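Local atomic coordinates of 3-alpha-hydroxysteroid dehydrogenase (PDB entry 2DKN), a protein that catalyses the reversible, NAD-dependent oxidation of the 3-alpha-hydroxyl group of steroids to a ketone, as a short-chain dehydrogenase with a Rossmann fold. Residues 113-118 with 241-246; 146-151 with 197-202; 85-90 with 129-134; 109-114 with 176-181. All blocks are in the same frame, centred on the assembly; numbering follows the deposited sequence.

Interaction 1. Residues 113-118 with 241-246; sequences GSIAAT and FVDGGM. With NAI (1,4-dihydronicotinamide adenine dinucleotide), chain C.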
# COMPACT_ATOMS: atom_id res chain seq x y z
N GLY A 113 0.33 -2.21 10.75
CA GLY A 113 -0.96 -2.88 10.94
C GLY A 113 -0.85 -4.37 10.67
O GLY A 113 0.06 -5.06 11.18
N SER A 114 -1.80 -4.89 9.89
CA SER A 114 -1.88 -6.31 9.57
C SER A 114 -3.01 -6.57 8.61
O SER A 114 -4.06 -5.91 8.66
CB SER A 114 -2.13 -7.14 10.84
OG SER A 114 -2.22 -8.52 10.51
N ILE A 115 -2.81 -7.56 7.73
CA ILE A 115 -3.87 -8.04 6.87
C ILE A 115 -5.01 -8.59 7.75
O ILE A 115 -6.15 -8.66 7.30
CB ILE A 115 -3.31 -9.13 5.89
CG1 ILE A 115 -4.31 -9.53 4.82
CG2 ILE A 115 -2.82 -10.32 6.63
CD1 ILE A 115 -3.65 -10.34 3.71
N ALA A 116 -4.71 -8.92 9.01
CA ALA A 116 -5.75 -9.39 9.94
C ALA A 116 -6.83 -8.33 10.12
O ALA A 116 -7.96 -8.65 10.45
CB ALA A 116 -5.15 -9.78 11.30
N ALA A 117 -6.48 -7.07 9.88
CA ALA A 117 -7.46 -5.99 9.94
C ALA A 117 -8.67 -6.22 9.02
O ALA A 117 -9.73 -5.63 9.23
CB ALA A 117 -6.82 -4.67 9.62
N THR A 118 -8.48 -7.02 7.98
CA THR A 118 -9.50 -7.20 6.95
C THR A 118 -10.36 -8.44 7.20
O THR A 118 -11.23 -8.77 6.39
CB THR A 118 -8.85 -7.36 5.56
OG1 THR A 118 -8.08 -8.57 5.53
CG2 THR A 118 -7.91 -6.19 5.28
N PHE A 241 -0.54 -2.46 1.59
CA PHE A 241 -0.43 -3.90 1.87
C PHE A 241 0.92 -4.40 1.35
O PHE A 241 1.35 -4.02 0.26
CB PHE A 241 -1.58 -4.67 1.23
CG PHE A 241 -2.88 -4.55 1.98
CD1 PHE A 241 -3.31 -5.60 2.80
CD2 PHE A 241 -3.66 -3.41 1.88
CE1 PHE A 241 -4.53 -5.52 3.51
CE2 PHE A 241 -4.88 -3.30 2.59
CZ PHE A 241 -5.31 -4.38 3.40
N VAL A 242 1.60 -5.22 2.16
CA VAL A 242 2.92 -5.77 1.83
C VAL A 242 2.80 -7.25 2.16
O VAL A 242 3.24 -7.72 3.22
CB VAL A 242 4.04 -5.10 2.64
CG1 VAL A 242 5.40 -5.72 2.29
CG2 VAL A 242 4.06 -3.61 2.35
N ASP A 243 2.07 -7.93 1.28
CA ASP A 243 1.57 -9.27 1.59
C ASP A 243 1.69 -10.31 0.47
O ASP A 243 1.04 -11.36 0.52
CB ASP A 243 0.11 -9.10 2.01
CG ASP A 243 -0.81 -8.73 0.84
OD1 ASP A 243 -0.36 -8.54 -0.31
OD2 ASP A 243 -2.01 -8.61 1.09
N GLY A 244 2.51 -10.03 -0.53
CA GLY A 244 2.71 -11.03 -1.59
C GLY A 244 1.46 -11.40 -2.37
O GLY A 244 1.42 -12.45 -3.02
N GLY A 245 0.45 -10.53 -2.35
CA GLY A 245 -0.78 -10.75 -3.11
C GLY A 245 -1.96 -11.31 -2.32
O GLY A 245 -3.04 -11.52 -2.88
N MET A 246 -1.77 -11.54 -1.03
CA MET A 246 -2.82 -12.23 -0.24
C MET A 246 -4.13 -11.45 -0.20
O MET A 246 -5.20 -12.02 -0.42
CB MET A 246 -2.35 -12.55 1.19
CG MET A 246 -3.33 -13.49 1.94
SD MET A 246 -3.49 -15.06 1.01
CE MET A 246 -2.83 -16.22 2.17
PA NAI C . 8.38 -9.66 16.70
O1A NAI C . 7.82 -10.35 17.87
O2A NAI C . 9.60 -10.23 16.09
O5B NAI C . 8.69 -8.13 17.07
C5B NAI C . 7.78 -7.37 17.81
C4B NAI C . 8.58 -6.56 18.82
O4B NAI C . 7.62 -5.81 19.54
C3B NAI C . 9.35 -7.43 19.81
O3B NAI C . 10.68 -6.98 19.97
C2B NAI C . 8.58 -7.17 21.10
O2B NAI C . 9.35 -7.28 22.27
C1B NAI C . 8.00 -5.77 20.87
N9A NAI C . 6.89 -5.64 21.82
C8A NAI C . 5.80 -6.47 21.96
N7A NAI C . 5.07 -6.02 23.02
C5A NAI C . 5.70 -4.94 23.56
C6A NAI C . 5.43 -4.11 24.66
N6A NAI C . 4.44 -4.36 25.54
N1A NAI C . 6.30 -3.07 24.93
C2A NAI C . 7.43 -2.86 24.17
N3A NAI C . 7.70 -3.67 23.09
C4A NAI C . 6.85 -4.71 22.81
O3 NAI C . 7.16 -9.58 15.67
PN NAI C . 7.11 -8.86 14.22
O1N NAI C . 8.34 -8.12 13.92
O2N NAI C . 6.67 -9.90 13.27
O5D NAI C . 5.89 -7.84 14.48
C5D NAI C . 6.04 -6.45 14.26
C4D NAI C . 4.65 -5.91 13.95
O4D NAI C . 4.22 -6.50 12.73
C3D NAI C . 3.61 -6.27 15.00
O3D NAI C . 2.76 -5.15 15.17
C2D NAI C . 2.79 -7.37 14.31
O2D NAI C . 1.46 -7.36 14.75
C1D NAI C . 2.88 -6.94 12.85
N1N NAI C . 2.60 -8.04 11.90
C2N NAI C . 3.39 -9.16 11.88
C3N NAI C . 3.12 -10.18 10.99
C7N NAI C . 4.03 -11.38 10.92
O7N NAI C . 3.60 -12.41 10.11
N7N NAI C . 5.19 -11.43 11.61
C4N NAI C . 2.04 -10.07 10.09
C5N NAI C . 1.26 -8.90 10.09
C6N NAI C . 1.55 -7.90 11.01
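Ile-115 and Thr-118 carry the apolar contact between the loop after strand 108-112 and the turn that ends strand 239-242. The Ile-115 chain runs extended, with CG1 anti to the backbone N (chi1 -171°), and delivers CD1 to Met-246 CB at 3.6 Å, crossing that side chain at about a right angle. Ile-115 CD1 also lies 3.5 Å from Asp-243 OD2. Thr-118 comes at the Phe-241 ring from the opposite direction, its CG2 in the ring plane and 3.7 Å from CZ at the edge.

No hydrogen bond joins the two segments; the polar groups serve to shape each one. Ser-114 OG accepts from Ala-116 N at 2.9 Å, an ST turn that starts the 3-10 turn. Thr-118 OG1 donates to Ile-115 O at 2.6 Å in the carbonyl plane, and Thr-118 N shares that oxygen. In the other segment, Asp-243 OD1 accepts from Gly-245 N, which sits above the carboxylate plane, in an Asx turn, while OD2 is taken by Asp-247 N.

On the coenzyme side, Ser-114 OG lies 3.5 Å from C5N of the nicotinamide ring, and Gly-113 O is 3.2 Å from C6N. With an alanine in place of Ser-114, Ala-116 N would probably lose its acceptor and the nicotinamide the hydroxyl beside it. Ser-114 also packs on Tyr-153 and Lys-157, consistent with the Ser-Tyr-Lys site of short-chain dehydrogenases. The chemistry is thus divided: the hydroxyl faces the coenzyme, while hydrocarbon from Ile-115 and Thr-118 joins the loop to the far turn.

Interaction 2. Residues 146-151 with 197-202; sequences QGQTHL and DPRYGE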
# COMPACT_ATOMS: atom_id res chain seq x y z
N GLN A 146 -14.90 -11.12 24.73
CA GLN A 146 -15.01 -11.67 23.38
C GLN A 146 -14.35 -13.05 23.35
O GLN A 146 -14.81 -13.96 22.64
CB GLN A 146 -14.40 -10.73 22.34
CG GLN A 146 -14.56 -11.16 20.88
CD GLN A 146 -15.97 -10.98 20.34
OE1 GLN A 146 -16.49 -9.87 20.26
NE2 GLN A 146 -16.58 -12.09 19.92
N GLY A 147 -13.32 -13.20 24.20
CA GLY A 147 -12.74 -14.52 24.46
C GLY A 147 -11.63 -15.19 23.65
O GLY A 147 -11.16 -16.28 24.02
N GLN A 148 -11.22 -14.58 22.55
CA GLN A 148 -10.23 -15.25 21.70
C GLN A 148 -9.19 -14.27 21.20
O GLN A 148 -9.54 -13.24 20.65
CB GLN A 148 -10.92 -15.91 20.52
CG GLN A 148 -11.83 -17.06 20.94
CD GLN A 148 -12.50 -17.70 19.76
OE1 GLN A 148 -13.73 -17.66 19.62
NE2 GLN A 148 -11.70 -18.28 18.88
N THR A 149 -7.92 -14.61 21.38
CA THR A 149 -6.87 -13.67 21.02
C THR A 149 -6.90 -13.27 19.54
O THR A 149 -6.54 -12.14 19.21
CB THR A 149 -5.48 -14.19 21.37
OG1 THR A 149 -5.30 -15.47 20.77
CG2 THR A 149 -5.30 -14.30 22.89
N HIS A 150 -7.31 -14.18 18.65
CA HIS A 150 -7.34 -13.83 17.23
C HIS A 150 -8.33 -12.70 16.93
O HIS A 150 -8.13 -11.95 15.98
CB HIS A 150 -7.55 -15.04 16.31
CG HIS A 150 -8.98 -15.43 16.09
ND1 HIS A 150 -9.65 -16.30 16.92
CD2 HIS A 150 -9.85 -15.11 15.10
CE1 HIS A 150 -10.88 -16.48 16.47
NE2 HIS A 150 -11.03 -15.76 15.36
N LEU A 151 -9.40 -12.62 17.72
CA LEU A 151 -10.40 -11.57 17.54
C LEU A 151 -9.86 -10.28 18.09
O LEU A 151 -10.09 -9.22 17.52
CB LEU A 151 -11.71 -11.92 18.24
CG LEU A 151 -12.39 -13.11 17.56
CD1 LEU A 151 -13.58 -13.62 18.38
CD2 LEU A 151 -12.81 -12.75 16.16
N ASP A 197 1.53 -22.95 17.32
CA ASP A 197 0.48 -22.91 18.35
C ASP A 197 -0.56 -24.00 18.13
O ASP A 197 -1.07 -24.15 17.04
CB ASP A 197 -0.20 -21.54 18.34
CG ASP A 197 -1.22 -21.38 19.44
OD1 ASP A 197 -0.82 -21.37 20.62
OD2 ASP A 197 -2.43 -21.24 19.13
N PRO A 198 -0.90 -24.76 19.20
CA PRO A 198 -1.97 -25.77 19.13
C PRO A 198 -3.28 -25.23 18.54
O PRO A 198 -3.83 -25.82 17.60
CB PRO A 198 -2.18 -26.15 20.60
CG PRO A 198 -0.85 -25.92 21.23
CD PRO A 198 -0.26 -24.72 20.52
N ARG A 199 -3.76 -24.11 19.07
CA ARG A 199 -5.04 -23.54 18.64
C ARG A 199 -4.99 -22.92 17.23
O ARG A 199 -5.85 -23.21 16.39
CB ARG A 199 -5.52 -22.51 19.67
CG ARG A 199 -6.59 -21.56 19.18
CD ARG A 199 -7.94 -22.23 19.10
NE ARG A 199 -9.01 -21.29 18.73
CZ ARG A 199 -9.37 -21.02 17.47
NH1 ARG A 199 -8.75 -21.61 16.45
NH2 ARG A 199 -10.35 -20.16 17.23
N TYR A 200 -3.99 -22.09 16.95
CA TYR A 200 -3.93 -21.32 15.69
C TYR A 200 -2.97 -21.78 14.58
O TYR A 200 -2.94 -21.18 13.50
CB TYR A 200 -3.64 -19.85 16.01
CG TYR A 200 -4.75 -19.20 16.79
CD1 TYR A 200 -4.57 -18.84 18.12
CD2 TYR A 200 -5.99 -18.94 16.20
CE1 TYR A 200 -5.59 -18.23 18.84
CE2 TYR A 200 -7.02 -18.33 16.91
CZ TYR A 200 -6.80 -17.98 18.23
OH TYR A 200 -7.80 -17.37 18.95
N GLY A 201 -2.18 -22.83 14.83
CA GLY A 201 -1.20 -23.29 13.84
C GLY A 201 -1.76 -23.69 12.49
O GLY A 201 -1.22 -23.32 11.44
N GLU A 202 -2.84 -24.47 12.49
CA GLU A 202 -3.47 -24.91 11.24
C GLU A 202 -3.97 -23.70 10.48
O GLU A 202 -3.75 -23.57 9.28
CB GLU A 202 -4.63 -25.87 11.52
CG GLU A 202 -5.23 -26.51 10.27
CD GLU A 202 -6.30 -25.65 9.58
OE1 GLU A 202 -7.02 -24.90 10.29
OE2 GLU A 202 -6.42 -25.73 8.34
O HOH W 1 -7.68 -17.43 22.25
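Tyr-200 reaches its hydroxyl into the first turn of helix 149-166, where His-150 meets it twice. The backbone His-150 N donates to Tyr-200 OH over 3.2 Å with an N-H...O angle of 159°. The ring of His-150 brings ND1 to 2.9 Å from Tyr-200 OH, which lies at the imidazole edge and in its plane; either atom could be the donor. In His-150 a chi1 of 86° sets CG between the backbone N and the carbonyl carbon, which keeps ND1 on the same side as the backbone N, and both reach the one hydroxyl. Water 1 accepts from Thr-149 N at 3.0 Å and makes a weak bond to Tyr-200 OH. An Asx motif sets up the tyrosine: Asp-197 OD2 accepts from Tyr-200 N at 2.8 Å. A phenylalanine in place of Tyr-200 would probably leave His-150 N and ND1 without this shared partner and set the imidazole free to turn.

Residues 197-202 link helices 189-196 and 201-205, beyond strand 177-183, the part of short-chain dehydrogenases that usually covers the substrate; the coenzyme-induced loop-helix transition known for this enzyme may involve it.

Van der Waals contacts flank the polar ones. The two aromatic rings sit obliquely, centroids 5.3 Å apart, with His-150 CB 3.4 Å from Tyr-200 CE2. Arg-199 doubles back, its CG over the tyrosine face and its guanidinium over CE2. Thr-149 OG1 comes within 3.4 Å of Tyr-200 CE1, while its hydrogen bond goes to Val-74 O.

Interaction 3. Residues 85-90 with 129-134; sequences VNYFGV and EAMLAG. With NAI (1,4-dihydronicotinamide adenine dinucleotide), chain C.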
# COMPACT_ATOMS: atom_id res chain seq x y z
N VAL A 85 -1.42 -3.34 23.78
CA VAL A 85 -0.18 -3.09 23.03
C VAL A 85 -0.50 -2.66 21.61
O VAL A 85 -0.01 -1.64 21.14
CB VAL A 85 0.77 -4.32 22.99
CG1 VAL A 85 2.10 -3.91 22.35
CG2 VAL A 85 1.04 -4.80 24.37
N ASN A 86 -1.31 -3.46 20.91
CA ASN A 86 -1.49 -3.23 19.47
C ASN A 86 -2.25 -1.96 19.15
O ASN A 86 -2.04 -1.36 18.08
CB ASN A 86 -2.19 -4.40 18.80
CG ASN A 86 -1.33 -5.65 18.76
OD1 ASN A 86 -0.22 -5.66 19.27
ND2 ASN A 86 -1.85 -6.72 18.14
N TYR A 87 -3.17 -1.57 20.04
CA TYR A 87 -3.88 -0.32 19.84
C TYR A 87 -3.28 0.82 20.67
O TYR A 87 -2.77 1.80 20.11
CB TYR A 87 -5.38 -0.43 20.12
CG TYR A 87 -6.10 0.81 19.66
CD1 TYR A 87 -6.53 0.95 18.33
CD2 TYR A 87 -6.30 1.87 20.53
CE1 TYR A 87 -7.17 2.11 17.90
CE2 TYR A 87 -6.92 3.03 20.10
CZ TYR A 87 -7.35 3.14 18.80
OH TYR A 87 -7.98 4.32 18.40
N PHE A 88 -3.33 0.68 21.99
CA PHE A 88 -2.97 1.79 22.87
C PHE A 88 -1.47 2.06 22.95
O PHE A 88 -1.05 3.21 23.15
CB PHE A 88 -3.63 1.62 24.26
CG PHE A 88 -5.12 1.81 24.21
CD1 PHE A 88 -5.66 3.09 24.16
CD2 PHE A 88 -5.97 0.71 24.13
CE1 PHE A 88 -7.02 3.27 24.07
CE2 PHE A 88 -7.34 0.89 24.05
CZ PHE A 88 -7.86 2.15 24.02
N GLY A 89 -0.64 1.02 22.78
CA GLY A 89 0.82 1.25 22.65
C GLY A 89 1.21 2.07 21.41
O GLY A 89 2.28 2.69 21.35
N VAL A 90 0.36 2.03 20.40
CA VAL A 90 0.52 2.83 19.20
C VAL A 90 -0.07 4.22 19.43
O VAL A 90 0.59 5.25 19.26
CB VAL A 90 -0.17 2.18 17.98
CG1 VAL A 90 -0.13 3.13 16.76
CG2 VAL A 90 0.46 0.80 17.67
N GLU A 129 -15.13 -0.29 18.78
CA GLU A 129 -15.72 0.99 19.16
C GLU A 129 -15.05 1.60 20.41
O GLU A 129 -14.79 2.80 20.48
CB GLU A 129 -17.21 0.79 19.43
CG GLU A 129 -17.98 0.33 18.21
CD GLU A 129 -19.46 0.14 18.55
OE1 GLU A 129 -19.89 0.71 19.58
OE2 GLU A 129 -20.18 -0.59 17.81
N ALA A 130 -14.76 0.75 21.38
CA ALA A 130 -14.11 1.22 22.60
C ALA A 130 -12.69 1.69 22.34
O ALA A 130 -12.22 2.67 22.91
CB ALA A 130 -14.13 0.10 23.65
N MET A 131 -11.98 0.97 21.48
CA MET A 131 -10.66 1.42 21.06
C MET A 131 -10.72 2.79 20.41
O MET A 131 -9.98 3.68 20.80
CB MET A 131 -10.00 0.40 20.13
CG MET A 131 -9.39 -0.75 20.93
SD MET A 131 -8.53 -1.99 19.96
CE MET A 131 -9.83 -3.22 19.74
N LEU A 132 -11.61 2.96 19.44
CA LEU A 132 -11.67 4.22 18.70
C LEU A 132 -12.14 5.38 19.59
O LEU A 132 -11.77 6.53 19.36
CB LEU A 132 -12.53 4.09 17.45
CG LEU A 132 -11.94 3.24 16.32
CD1 LEU A 132 -13.02 3.04 15.25
CD2 LEU A 132 -10.72 3.96 15.74
N ALA A 133 -12.93 5.06 20.62
CA ALA A 133 -13.33 6.05 21.65
C ALA A 133 -12.19 6.36 22.64
O ALA A 133 -12.25 7.33 23.40
CB ALA A 133 -14.57 5.55 22.40
N GLY A 134 -11.13 5.55 22.62
CA GLY A 134 -10.00 5.76 23.51
C GLY A 134 -10.22 5.26 24.92
O GLY A 134 -9.43 5.58 25.81
PA NAI C . 8.38 -9.66 16.70
O1A NAI C . 7.82 -10.35 17.87
O2A NAI C . 9.60 -10.23 16.09
O5B NAI C . 8.69 -8.13 17.07
C5B NAI C . 7.78 -7.37 17.81
C4B NAI C . 8.58 -6.56 18.82
O4B NAI C . 7.62 -5.81 19.54
C3B NAI C . 9.35 -7.43 19.81
O3B NAI C . 10.68 -6.98 19.97
C2B NAI C . 8.58 -7.17 21.10
O2B NAI C . 9.35 -7.28 22.27
C1B NAI C . 8.00 -5.77 20.87
N9A NAI C . 6.89 -5.64 21.82
C8A NAI C . 5.80 -6.47 21.96
N7A NAI C . 5.07 -6.02 23.02
C5A NAI C . 5.70 -4.94 23.56
C6A NAI C . 5.43 -4.11 24.66
N6A NAI C . 4.44 -4.36 25.54
N1A NAI C . 6.30 -3.07 24.93
C2A NAI C . 7.43 -2.86 24.17
N3A NAI C . 7.70 -3.67 23.09
C4A NAI C . 6.85 -4.71 22.81
O3 NAI C . 7.16 -9.58 15.67
PN NAI C . 7.11 -8.86 14.22
O1N NAI C . 8.34 -8.12 13.92
O2N NAI C . 6.67 -9.90 13.27
O5D NAI C . 5.89 -7.84 14.48
C5D NAI C . 6.04 -6.45 14.26
C4D NAI C . 4.65 -5.91 13.95
O4D NAI C . 4.22 -6.50 12.73
C3D NAI C . 3.61 -6.27 15.00
O3D NAI C . 2.76 -5.15 15.17
C2D NAI C . 2.79 -7.37 14.31
O2D NAI C . 1.46 -7.36 14.75
C1D NAI C . 2.88 -6.94 12.85
N1N NAI C . 2.60 -8.04 11.90
C2N NAI C . 3.39 -9.16 11.88
C3N NAI C . 3.12 -10.18 10.99
C7N NAI C . 4.03 -11.38 10.92
O7N NAI C . 3.60 -12.41 10.11
N7N NAI C . 5.19 -11.43 11.61
C4N NAI C . 2.04 -10.07 10.09
C5N NAI C . 1.26 -8.90 10.09
C6N NAI C . 1.55 -7.90 11.01
O HOH W 2 -8.46 6.16 20.16
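Tyr-87 lies against Met-131 for most of its length. Its CB meets Met-131 SD at 3.5 Å. With CG anti to the backbone N (chi1 -170°), the ring is then carried across to the other helix, where Met-131 CB stands 3.8 Å from its centroid and only 3° off the normal, a CH-pi contact over the face. The sulfur is placed obliquely, 4.4 Å from the centroid of the Tyr-87 ring, which makes a Met-aromatic contact. Farther out, CE2 passes close to Met-131 O. At the tip, Tyr-87 OH lies 3.8 Å from Leu-132 CD2 and 2.6 Å from water 2, which in turn donates to Met-131 O at 3.0 Å, bridging hydroxyl and backbone.

Phe-88 fills in beside it: its CE1 is 3.8 Å from Gly-134 O, in the Schellman turn that ends helix 126-133.

The segments 85-90 and 129-133 of helices 79-102 and 126-133 run nearly parallel, 10° apart, their axes 10.6 Å from each other at closest. Helix 149-166 packs on Tyr-87 through Ala-159 and Leu-163, helix 136-146 supplies Ala-139 against Met-131, and Val-85 touches the adenine of the coenzyme.

Interaction 4. Residues 109-114 with 176-181; sequences AVIVGS and VRLNVV. With NAI (1,4-dihydronicotinamide adenine dinucleotide), chain C.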
# COMPACT_ATOMS: atom_id res chain seq x y z
N ALA A 109 5.16 9.43 9.90
CA ALA A 109 5.00 8.32 10.84
C ALA A 109 4.37 7.13 10.11
O ALA A 109 3.64 7.31 9.12
CB ALA A 109 4.14 8.74 12.05
N VAL A 110 4.70 5.92 10.56
CA VAL A 110 4.10 4.70 10.01
C VAL A 110 3.65 3.78 11.13
O VAL A 110 4.40 3.55 12.11
CB VAL A 110 5.07 3.93 9.06
CG1 VAL A 110 4.40 2.68 8.47
CG2 VAL A 110 5.53 4.83 7.90
N ILE A 111 2.42 3.29 11.00
CA ILE A 111 1.92 2.26 11.90
C ILE A 111 2.03 0.93 11.17
O ILE A 111 1.66 0.82 10.00
CB ILE A 111 0.45 2.52 12.24
CG1 ILE A 111 0.32 3.83 13.03
CG2 ILE A 111 -0.18 1.34 13.03
CD1 ILE A 111 -1.15 4.27 13.18
N VAL A 112 2.55 -0.08 11.86
CA VAL A 112 2.54 -1.44 11.30
C VAL A 112 1.23 -2.11 11.71
O VAL A 112 1.05 -2.49 12.88
CB VAL A 112 3.75 -2.27 11.73
CG1 VAL A 112 3.69 -3.68 11.08
CG2 VAL A 112 5.05 -1.55 11.32
N GLY A 113 0.33 -2.21 10.75
CA GLY A 113 -0.96 -2.88 10.94
C GLY A 113 -0.85 -4.37 10.67
O GLY A 113 0.06 -5.06 11.18
N SER A 114 -1.80 -4.89 9.89
CA SER A 114 -1.88 -6.31 9.57
C SER A 114 -3.01 -6.57 8.61
O SER A 114 -4.06 -5.91 8.66
CB SER A 114 -2.13 -7.14 10.84
OG SER A 114 -2.22 -8.52 10.51
N VAL A 176 2.65 16.57 9.21
CA VAL A 176 3.26 15.25 9.40
C VAL A 176 2.43 14.22 8.62
O VAL A 176 1.22 14.15 8.82
CB VAL A 176 3.28 14.83 10.89
CG1 VAL A 176 3.96 13.45 11.06
CG2 VAL A 176 4.00 15.87 11.76
N ARG A 177 3.05 13.44 7.76
CA ARG A 177 2.30 12.38 7.07
C ARG A 177 2.15 11.17 7.99
O ARG A 177 3.02 10.92 8.84
CB ARG A 177 2.97 11.98 5.74
CG ARG A 177 3.01 13.12 4.72
CD ARG A 177 3.63 12.69 3.39
NE ARG A 177 5.04 12.30 3.55
CZ ARG A 177 5.47 11.04 3.63
NH1 ARG A 177 4.60 10.00 3.58
NH2 ARG A 177 6.77 10.81 3.77
N LEU A 178 1.07 10.43 7.83
CA LEU A 178 0.85 9.23 8.64
C LEU A 178 0.21 8.17 7.76
O LEU A 178 -0.86 8.39 7.19
CB LEU A 178 -0.09 9.55 9.82
CG LEU A 178 -0.53 8.33 10.62
CD1 LEU A 178 0.65 7.61 11.29
CD2 LEU A 178 -1.58 8.75 11.66
N ASN A 179 0.87 7.02 7.67
CA ASN A 179 0.42 5.93 6.82
C ASN A 179 0.48 4.62 7.58
O ASN A 179 1.08 4.55 8.66
CB ASN A 179 1.30 5.86 5.57
CG ASN A 179 1.11 7.07 4.68
OD1 ASN A 179 0.08 7.22 4.03
ND2 ASN A 179 2.08 7.96 4.67
N VAL A 180 -0.14 3.59 7.04
CA VAL A 180 -0.11 2.25 7.65
C VAL A 180 0.48 1.26 6.66
O VAL A 180 0.16 1.32 5.47
CB VAL A 180 -1.54 1.78 7.98
CG1 VAL A 180 -1.53 0.36 8.60
CG2 VAL A 180 -2.24 2.79 8.90
N VAL A 181 1.36 0.38 7.14
CA VAL A 181 1.81 -0.77 6.35
C VAL A 181 1.09 -1.98 6.91
O VAL A 181 1.04 -2.18 8.12
CB VAL A 181 3.35 -0.91 6.40
CG1 VAL A 181 3.80 -2.22 5.86
CG2 VAL A 181 3.99 0.23 5.56
PA NAI C . 8.38 -9.66 16.70
O1A NAI C . 7.82 -10.35 17.87
O2A NAI C . 9.60 -10.23 16.09
O5B NAI C . 8.69 -8.13 17.07
C5B NAI C . 7.78 -7.37 17.81
C4B NAI C . 8.58 -6.56 18.82
O4B NAI C . 7.62 -5.81 19.54
C3B NAI C . 9.35 -7.43 19.81
O3B NAI C . 10.68 -6.98 19.97
C2B NAI C . 8.58 -7.17 21.10
O2B NAI C . 9.35 -7.28 22.27
C1B NAI C . 8.00 -5.77 20.87
N9A NAI C . 6.89 -5.64 21.82
C8A NAI C . 5.80 -6.47 21.96
N7A NAI C . 5.07 -6.02 23.02
C5A NAI C . 5.70 -4.94 23.56
C6A NAI C . 5.43 -4.11 24.66
N6A NAI C . 4.44 -4.36 25.54
N1A NAI C . 6.30 -3.07 24.93
C2A NAI C . 7.43 -2.86 24.17
N3A NAI C . 7.70 -3.67 23.09
C4A NAI C . 6.85 -4.71 22.81
O3 NAI C . 7.16 -9.58 15.67
PN NAI C . 7.11 -8.86 14.22
O1N NAI C . 8.34 -8.12 13.92
O2N NAI C . 6.67 -9.90 13.27
O5D NAI C . 5.89 -7.84 14.48
C5D NAI C . 6.04 -6.45 14.26
C4D NAI C . 4.65 -5.91 13.95
O4D NAI C . 4.22 -6.50 12.73
C3D NAI C . 3.61 -6.27 15.00
O3D NAI C . 2.76 -5.15 15.17
C2D NAI C . 2.79 -7.37 14.31
O2D NAI C . 1.46 -7.36 14.75
C1D NAI C . 2.88 -6.94 12.85
N1N NAI C . 2.60 -8.04 11.90
C2N NAI C . 3.39 -9.16 11.88
C3N NAI C . 3.12 -10.18 10.99
C7N NAI C . 4.03 -11.38 10.92
O7N NAI C . 3.60 -12.41 10.11
N7N NAI C . 5.19 -11.43 11.61
C4N NAI C . 2.04 -10.07 10.09
C5N NAI C . 1.26 -8.90 10.09
C6N NAI C . 1.55 -7.90 11.01
O HOH W 3 4.33 7.73 6.36
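Leu-178, Ala-109 and Ile-111 meet on one face of the sheet, where two parallel strands of the Rossmann fold lie side by side. A chi1 of 172° points Leu-178 CG away from the backbone N, and a chi2 of 63° then swings CD1 across to Ala-109 CB at 3.7 Å and to Ile-111 CG1 at 4.2 Å. Helix 79-102 covers this face, with Leu-94 on both Ile-111 and Leu-178; helix 149-166 adds Ala-164. On the other face, Val-110 CG1 touches Val-181 CG2 at 3.8 Å under Leu-227 of helix 217-228.

Between the faces runs an uninterrupted parallel ladder of five backbone bonds, in which Ala-109 and Ile-111 each give an N-H and a carbonyl to the next strand. Val-181 N reaches Ile-111 O at 2.9 Å. Gly-113 N closes the ladder on Val-181 O at 2.7 Å. There the strand ends at the coenzyme, and Val-112 CG1 lies 3.3 Å from O4D of the nicotinamide ribose.

At the far end the contact turns polar. Arg-177 is held by the carbonyls of Ile-235 and Leu-227, and Asn-179 OD1 by Ser-238 N. Asn-179 ND2 bonds Ile-235 O and also donates to water 3 at 2.8 Å, while that water donates to Ala-109 O at 2.9 Å.

Interactions 1 and 4 share Gly-113 and Ser-114, so strand 108-112 of the pair 109-114 with 176-181 runs on into the loop beside the nicotinamide; they also touch directly, Val-242 CG2 to Val-181 CG1 at 3.8 Å, because strands 177-183 and 239-242 are neighbours. Interaction 3 sits on one face of that sheet, joined to interaction 4 by Val-90 CG1 and Ile-111 CG1 at 3.8 Å, and meets the adenine end of the same NADH; its centre is about 20 Å from that of interaction 1. Interaction 2 is peripheral: its nearest atoms stay about 6 Å from interactions 1 and 3, and the Thr-149 side chain is about 12 Å from the coenzyme.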